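Local coordinates for CheC-like superfamily protein (Shewanella oneidensis, PDB 3H2D), which probably acts in chemotaxis signalling as a CheX-type phosphatase that removes the phosphoryl group from the response regulator CheY, at residues F6-P9 with F10-S13; L68-M71 with Q72-G76; N103-Q107 with K108-F112. One frame throughout, in Å; residues are numbered along the deposited sequence.

Interaction 1 of 3, residues F6-P9 with F10-S13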
loop_
_atom_site.group_PDB
_atom_site.type_symbol
_atom_site.label_atom_id
_atom_site.label_comp_id
_atom_site.label_asym_id
_atom_site.label_seq_id
_atom_site.Cartn_x
_atom_site.Cartn_y
_atom_site.Cartn_z
ATOM N N PHE B 6 10.189 -2.707 17.921
ATOM C CA PHE B 6 9.095 -1.874 17.417
ATOM C C PHE B 6 8.021 -2.661 16.691
ATOM O O PHE B 6 6.905 -2.172 16.517
ATOM C CB PHE B 6 9.613 -0.681 16.588
ATOM C CG PHE B 6 10.047 0.475 17.423
ATOM C CD1 PHE B 6 9.115 1.328 17.984
ATOM C CD2 PHE B 6 11.398 0.702 17.698
ATOM C CE1 PHE B 6 9.530 2.398 18.839
ATOM C CE2 PHE B 6 11.825 1.767 18.530
ATOM C CZ PHE B 6 10.879 2.617 19.099
ATOM N N ILE B 7 8.325 -3.891 16.251
ATOM C CA ILE B 7 7.310 -4.702 15.609
ATOM C C ILE B 7 6.379 -5.355 16.635
ATOM O O ILE B 7 5.286 -5.756 16.281
ATOM C CB ILE B 7 7.943 -5.743 14.626
ATOM C CG1 ILE B 7 6.894 -6.215 13.589
ATOM C CG2 ILE B 7 8.604 -6.904 15.366
ATOM C CD1 ILE B 7 7.481 -6.809 12.361
ATOM N N ASN B 8 6.822 -5.473 17.890
ATOM C CA ASN B 8 6.086 -6.217 18.903
ATOM C C ASN B 8 4.623 -5.773 19.107
ATOM O O ASN B 8 3.751 -6.619 19.162
ATOM C CB ASN B 8 6.848 -6.267 20.237
ATOM C CG ASN B 8 8.130 -7.086 20.143
ATOM O OD1 ASN B 8 8.307 -7.805 19.175
ATOM N ND2 ASN B 8 9.000 -6.990 21.134
ATOM N N PRO B 9 4.340 -4.460 19.206
ATOM C CA PRO B 9 2.925 -3.994 19.294
ATOM C C PRO B 9 2.025 -4.438 18.137
ATOM O O PRO B 9 0.806 -4.703 18.321
ATOM C CB PRO B 9 3.062 -2.472 19.322
ATOM C CG PRO B 9 4.442 -2.225 19.714
ATOM C CD PRO B 9 5.290 -3.347 19.317
ATOM N N PHE B 10 2.615 -4.511 16.944
ATOM C CA PHE B 10 1.910 -4.965 15.766
ATOM C C PHE B 10 1.698 -6.479 15.815
ATOM O O PHE B 10 0.580 -6.974 15.561
ATOM C CB PHE B 10 2.690 -4.555 14.498
ATOM C CG PHE B 10 2.870 -3.071 14.350
ATOM C CD1 PHE B 10 1.891 -2.307 13.743
ATOM C CD2 PHE B 10 4.004 -2.425 14.867
ATOM C CE1 PHE B 10 2.054 -0.899 13.602
ATOM C CE2 PHE B 10 4.160 -1.047 14.757
ATOM C CZ PHE B 10 3.174 -0.276 14.118
ATOM N N LEU B 11 2.751 -7.202 16.168
ATOM C CA LEU B 11 2.689 -8.660 16.439
ATOM C C LEU B 11 1.572 -8.999 17.432
ATOM O O LEU B 11 0.741 -9.875 17.186
ATOM C CB LEU B 11 4.033 -9.102 16.994
ATOM C CG LEU B 11 4.245 -10.471 17.652
ATOM C CD1 LEU B 11 3.675 -11.546 16.802
ATOM C CD2 LEU B 11 5.759 -10.690 17.865
ATOM N N GLN B 12 1.583 -8.318 18.577
ATOM C CA GLN B 12 0.634 -8.628 19.645
ATOM C C GLN B 12 -0.797 -8.353 19.175
ATOM O O GLN B 12 -1.709 -9.130 19.427
ATOM C CB GLN B 12 0.991 -7.805 20.872
ATOM C CG GLN B 12 2.350 -8.216 21.497
ATOM C CD GLN B 12 2.977 -7.161 22.461
ATOM O OE1 GLN B 12 2.333 -6.157 22.857
ATOM N NE2 GLN B 12 4.258 -7.407 22.839
ATOM N N SER B 13 -0.970 -7.238 18.470
ATOM C CA SER B 13 -2.287 -6.848 18.011
ATOM C C SER B 13 -2.827 -7.848 16.976
ATOM O O SER B 13 -4.006 -8.159 17.017
ATOM C CB SER B 13 -2.318 -5.390 17.477
ATOM O OG SER B 13 -1.882 -4.512 18.501
#
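F10 turns its ring back along the chain, and the ring edge meets the carbonyl oxygens of F6 and I7. CD2 lies 3.3 Å from F6 O and CE2 3.4 Å from the same F6 O; both carbonyl oxygens sit near the ring plane, so C-H groups, not the pi face, meet them. The first torsion puts CG beside the backbone N and opposite the carbonyl carbon (chi1 -60°), which swings the ring toward the preceding residues. The side chain also packs on A101 and L105 of helix 84-107 and on V151 of strand 145-153. With a serine in its place, the aromatic edge against F6 O would be gone and a gap would probably open toward A101 and L105.

L11 N gives I7 O a 2.9 Å bond that is almost straight (175°). Its side chain runs beside that of N8 in the same direction, CD2 standing 4.1 Å from N8 OD1, while L11 also packs on P28, M138 and F140.

Q12 N bonds to N8 O at 2.8 Å. Its aliphatic stem leans over the same carbonyl, with CG 3.2 Å from N8 O, and the extended chain brings NE2 up to N8 CB.

S13 closes the sequence with two donors on one acceptor. Its OG gives P9 O a 2.7 Å bond nearly along the C=O axis, with OG beside the backbone N (chi1 -58°); S13 N reaches the same P9 O at 3.1 Å from above the carbonyl plane.

Chemically, the beginning of the helix is held by successive i to i+4 backbone bonds. P9, which has no N-H to give, contributes an oxygen gripped twice, and the buried serine hydroxyl is satisfied by the helix's own backbone.

Interaction 2 of 3, residues L68-M71 with Q72-G76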
loop_
_atom_site.group_PDB
_atom_site.type_symbol
_atom_site.label_atom_id
_atom_site.label_comp_id
_atom_site.label_asym_id
_atom_site.label_seq_id
_atom_site.Cartn_x
_atom_site.Cartn_y
_atom_site.Cartn_z
ATOM N N LEU B 68 -8.818 -17.045 3.800
ATOM C CA LEU B 68 -10.143 -17.650 3.709
ATOM C C LEU B 68 -10.558 -18.412 4.974
ATOM O O LEU B 68 -11.750 -18.426 5.332
ATOM C CB LEU B 68 -10.272 -18.517 2.472
ATOM C CG LEU B 68 -10.201 -17.795 1.116
ATOM C CD1 LEU B 68 -10.258 -18.833 0.002
ATOM C CD2 LEU B 68 -11.371 -16.779 0.982
ATOM N N GLN B 69 -9.627 -19.061 5.639
ATOM C CA GLN B 69 -9.940 -19.686 6.916
ATOM C C GLN B 69 -10.209 -18.653 8.009
ATOM O O GLN B 69 -11.053 -18.887 8.880
ATOM C CB GLN B 69 -8.828 -20.613 7.395
ATOM C CG GLN B 69 -9.235 -21.518 8.586
ATOM C CD GLN B 69 -10.392 -22.435 8.287
ATOM O OE1 GLN B 69 -10.352 -23.191 7.317
ATOM N NE2 GLN B 69 -11.439 -22.387 9.119
ATOM N N ILE B 70 -9.442 -17.553 8.013
ATOM C CA ILE B 70 -9.666 -16.426 8.912
ATOM C C ILE B 70 -11.092 -15.876 8.680
ATOM O O ILE B 70 -11.858 -15.659 9.650
ATOM C CB ILE B 70 -8.558 -15.307 8.728
ATOM C CG1 ILE B 70 -7.195 -15.795 9.227
ATOM C CG2 ILE B 70 -8.930 -13.966 9.421
ATOM C CD1 ILE B 70 -6.072 -14.844 8.862
HETATM N N MSE B 71 -11.473 -15.669 7.412
HETATM C CA MSE B 71 -12.824 -15.222 7.128
HETATM C C MSE B 71 -13.877 -16.220 7.563
HETATM O O MSE B 71 -14.905 -15.799 8.082
HETATM C CB MSE B 71 -13.068 -14.902 5.670
HETATM C CG MSE B 71 -14.383 -14.011 5.545
HETATM SE SE MSE B 71 -14.464 -13.501 3.780
HETATM C CE MSE B 71 -16.363 -13.195 3.524
ATOM N N GLN B 72 -13.653 -17.515 7.343
ATOM C CA GLN B 72 -14.591 -18.518 7.817
ATOM C C GLN B 72 -14.812 -18.353 9.336
ATOM O O GLN B 72 -15.938 -18.398 9.799
ATOM C CB GLN B 72 -14.109 -19.933 7.530
ATOM C CG GLN B 72 -15.092 -21.038 8.003
ATOM C CD GLN B 72 -16.417 -21.005 7.239
ATOM O OE1 GLN B 72 -16.441 -20.825 6.013
ATOM N NE2 GLN B 72 -17.513 -21.108 7.962
ATOM N N ASN B 73 -13.712 -18.244 10.084
ATOM C CA ASN B 73 -13.782 -18.257 11.536
ATOM C C ASN B 73 -14.374 -16.965 12.113
ATOM O O ASN B 73 -15.111 -16.991 13.093
ATOM C CB ASN B 73 -12.393 -18.457 12.118
ATOM C CG ASN B 73 -11.865 -19.860 11.915
ATOM O OD1 ASN B 73 -12.489 -20.701 11.261
ATOM N ND2 ASN B 73 -10.702 -20.111 12.467
HETATM N N MSE B 74 -14.053 -15.850 11.474
HETATM C CA MSE B 74 -14.509 -14.530 11.930
HETATM C C MSE B 74 -15.947 -14.221 11.524
HETATM O O MSE B 74 -16.711 -13.687 12.334
HETATM C CB MSE B 74 -13.566 -13.442 11.434
HETATM C CG MSE B 74 -12.207 -13.525 12.039
HETATM SE SE MSE B 74 -11.147 -11.987 11.656
HETATM C CE MSE B 74 -12.073 -10.652 12.717
ATOM N N LEU B 75 -16.321 -14.584 10.304
ATOM C CA LEU B 75 -17.644 -14.214 9.736
ATOM C C LEU B 75 -18.571 -15.392 9.388
ATOM O O LEU B 75 -19.726 -15.193 9.077
ATOM C CB LEU B 75 -17.446 -13.329 8.490
ATOM C CG LEU B 75 -16.599 -12.066 8.683
ATOM C CD1 LEU B 75 -16.327 -11.404 7.326
ATOM C CD2 LEU B 75 -17.264 -11.092 9.712
ATOM N N GLY B 76 -18.076 -16.616 9.444
ATOM C CA GLY B 76 -18.916 -17.751 9.260
ATOM C C GLY B 76 -19.162 -18.071 7.808
ATOM O O GLY B 76 -20.077 -18.807 7.477
#
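Q69 sends CG anti to the backbone N (chi1 -168°) and then bends at the next bond (chi2 60°), which folds its amide forward over the next turn of the helix. N73 holds CG beside its own backbone N, bringing its amide back to meet it. Q69 NE2 gives a 2.9 Å hydrogen bond to N73 OD1. The acceptor lies almost in the amide plane of Q69, but the donor stands above the carbonyl plane of N73, and the two amides are turned 61° apart. N73 is fixed at its other end as well, since ND2 bonds to A22 O.

On the adjacent faces the contacts are apolar. I70 CG2 and M74 SE, a selenomethionine atom, lie 3.7 Å apart, their side chains side by side and pointing the same way. M71, also selenomethionine, crosses L75 at a slant: its CG is 3.7 Å from L75 CD1. Beneath them the backbone runs regularly, with M74 N to I70 O and L75 N to M71 O both at 2.9 Å. G76 then leaves the helix with positive phi.

Helix 64-75 rests here on helix 84-107, to which L68 and M71 turn at V86, M71 also at L89, and I70 at I93. Loops carrying L24, N78 and Y144 border it elsewhere, N78 ND2 bonding to Q72 OE1.

Interaction 3 of 3, residues N103-Q107 with K108-F112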
loop_
_atom_site.group_PDB
_atom_site.type_symbol
_atom_site.label_atom_id
_atom_site.label_comp_id
_atom_site.label_asym_id
_atom_site.label_seq_id
_atom_site.Cartn_x
_atom_site.Cartn_y
_atom_site.Cartn_z
ATOM N N ASN B 103 -2.296 2.344 20.042
ATOM C CA ASN B 103 -2.587 2.403 21.458
ATOM C C ASN B 103 -1.396 1.985 22.343
ATOM O O ASN B 103 -1.030 2.700 23.259
ATOM C CB ASN B 103 -3.775 1.515 21.802
ATOM C CG ASN B 103 -4.209 1.678 23.234
ATOM O OD1 ASN B 103 -4.375 2.794 23.738
ATOM N ND2 ASN B 103 -4.390 0.579 23.896
ATOM N N LEU B 104 -0.868 0.800 22.071
ATOM C CA LEU B 104 0.279 0.278 22.815
ATOM C C LEU B 104 1.536 1.187 22.743
ATOM O O LEU B 104 2.157 1.470 23.763
ATOM C CB LEU B 104 0.599 -1.130 22.286
ATOM C CG LEU B 104 -0.438 -2.213 22.612
ATOM C CD1 LEU B 104 -0.110 -3.522 21.843
ATOM C CD2 LEU B 104 -0.559 -2.430 24.134
ATOM N N LEU B 105 1.911 1.610 21.531
ATOM C CA LEU B 105 2.996 2.583 21.318
ATOM C C LEU B 105 2.753 3.972 21.938
ATOM O O LEU B 105 3.657 4.581 22.508
ATOM C CB LEU B 105 3.322 2.688 19.795
ATOM C CG LEU B 105 4.080 1.473 19.258
ATOM C CD1 LEU B 105 3.968 1.404 17.718
ATOM C CD2 LEU B 105 5.557 1.445 19.757
ATOM N N GLY B 106 1.519 4.458 21.889
ATOM C CA GLY B 106 1.163 5.719 22.554
ATOM C C GLY B 106 1.375 5.681 24.043
ATOM O O GLY B 106 1.875 6.678 24.633
ATOM N N GLN B 107 1.066 4.552 24.677
ATOM C CA GLN B 107 1.344 4.369 26.116
ATOM C C GLN B 107 2.831 4.464 26.435
ATOM O O GLN B 107 3.211 4.786 27.564
ATOM C CB GLN B 107 0.835 3.005 26.615
ATOM C CG GLN B 107 -0.642 2.860 26.587
ATOM C CD GLN B 107 -1.159 1.401 26.793
ATOM O OE1 GLN B 107 -0.396 0.414 26.776
ATOM N NE2 GLN B 107 -2.479 1.283 26.978
ATOM N N LYS B 108 3.665 4.166 25.455
ATOM C CA LYS B 108 5.112 4.282 25.583
ATOM C C LYS B 108 5.717 5.570 25.001
ATOM O O LYS B 108 6.926 5.639 24.792
ATOM C CB LYS B 108 5.775 3.089 24.931
ATOM C CG LYS B 108 5.556 1.808 25.694
ATOM C CD LYS B 108 6.171 0.640 24.941
ATOM C CE LYS B 108 6.067 -0.665 25.691
ATOM N NZ LYS B 108 7.221 -1.561 25.352
ATOM N N GLY B 109 4.889 6.569 24.762
ATOM C CA GLY B 109 5.333 7.864 24.247
ATOM C C GLY B 109 5.624 8.007 22.770
ATOM O O GLY B 109 6.120 9.035 22.352
ATOM N N TYR B 110 5.344 6.966 21.993
ATOM C CA TYR B 110 5.533 6.992 20.551
ATOM C C TYR B 110 4.181 7.320 19.954
ATOM O O TYR B 110 3.244 6.534 20.073
ATOM C CB TYR B 110 6.019 5.640 20.031
ATOM C CG TYR B 110 7.295 5.200 20.669
ATOM C CD1 TYR B 110 7.291 4.365 21.786
ATOM C CD2 TYR B 110 8.517 5.659 20.197
ATOM C CE1 TYR B 110 8.491 3.978 22.403
ATOM C CE2 TYR B 110 9.712 5.289 20.804
ATOM C CZ TYR B 110 9.696 4.446 21.901
ATOM O OH TYR B 110 10.886 4.081 22.475
ATOM N N GLU B 111 4.075 8.515 19.379
ATOM C CA GLU B 111 2.833 8.977 18.761
ATOM C C GLU B 111 2.829 8.885 17.224
ATOM O O GLU B 111 3.740 9.365 16.537
ATOM C CB GLU B 111 2.571 10.405 19.150
ATOM C CG GLU B 111 2.333 10.569 20.665
ATOM N N PHE B 112 1.750 8.326 16.703
ATOM C CA PHE B 112 1.479 8.388 15.255
ATOM C C PHE B 112 -0.003 8.290 15.025
ATOM O O PHE B 112 -0.777 7.841 15.904
ATOM C CB PHE B 112 2.217 7.303 14.444
ATOM C CG PHE B 112 1.725 5.918 14.674
ATOM C CD1 PHE B 112 0.694 5.380 13.925
ATOM C CD2 PHE B 112 2.340 5.124 15.631
ATOM C CE1 PHE B 112 0.248 4.060 14.161
ATOM C CE2 PHE B 112 1.922 3.855 15.867
ATOM C CZ PHE B 112 0.891 3.297 15.144
#
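The end of helix 84-107 folds back on L105 and G106: Y110 N bonds to L105 O at 3.0 Å (152°), and G109 N bonds to G106 O at 3.0 Å. In both cases the donor stands above the plane of the carbonyl it meets. A third N-H, that of K108, gives L105 O only a weak bond. G106 also meets the returning loop, its CA lying 3.3 Å from Y110 O in a C-H...O contact.

L105 carries the side-chain part of the contact, its two methyl branches taking different partners. CD1 comes to the edge of the F112 ring, 3.7 Å from CE2 and near the ring plane. F112 is able to meet it because its CG sits between the backbone N and the carbonyl carbon (chi1 69°), which brings the ring back under the helix end. L105 CD2 turns instead to Y110, lying 4.0 Å from Y110 CD1; this apolar approach holds for one of two modelled conformers of the tyrosine and is doubtful to that extent. The L105 side chain crosses each of the two aromatic side chains at a slant.

Elsewhere L105 packs on P9 of helix 8-21, and K102 NZ bonds to F112 O, tying the departing chain back to the helix that it left.

The paired bonds, six residues and four residues in span, with G109 at positive phi as the C-prime residue, define a Schellman motif. Here it ends helix 84-107 and redirects the chain into strand 113-122, while the L105-F112 apolar contact bridges the helix end and the segment after it.

In the fold
Interactions 1 and 3 are neighbours, with centres 12 Å apart on the same side of the chain's centre. The start of helix 8-21 meets the end of helix 84-107 there: P9 CG lies 3.7 Å from L105 CG, and Q12 OE1 lies 3.7 Å from L104 CD1. Just outside the two helices, the F6 and Y110 rings meet edge-to-face. Interaction 2 stands apart, its centre 22 Å from that of interaction 1 and 30 Å from that of interaction 3, with nearest atoms about 9 and 17 Å away. Helix 84-107 links them nonetheless, because interaction 2 packs against its first half, whereas interaction 3 forms its end.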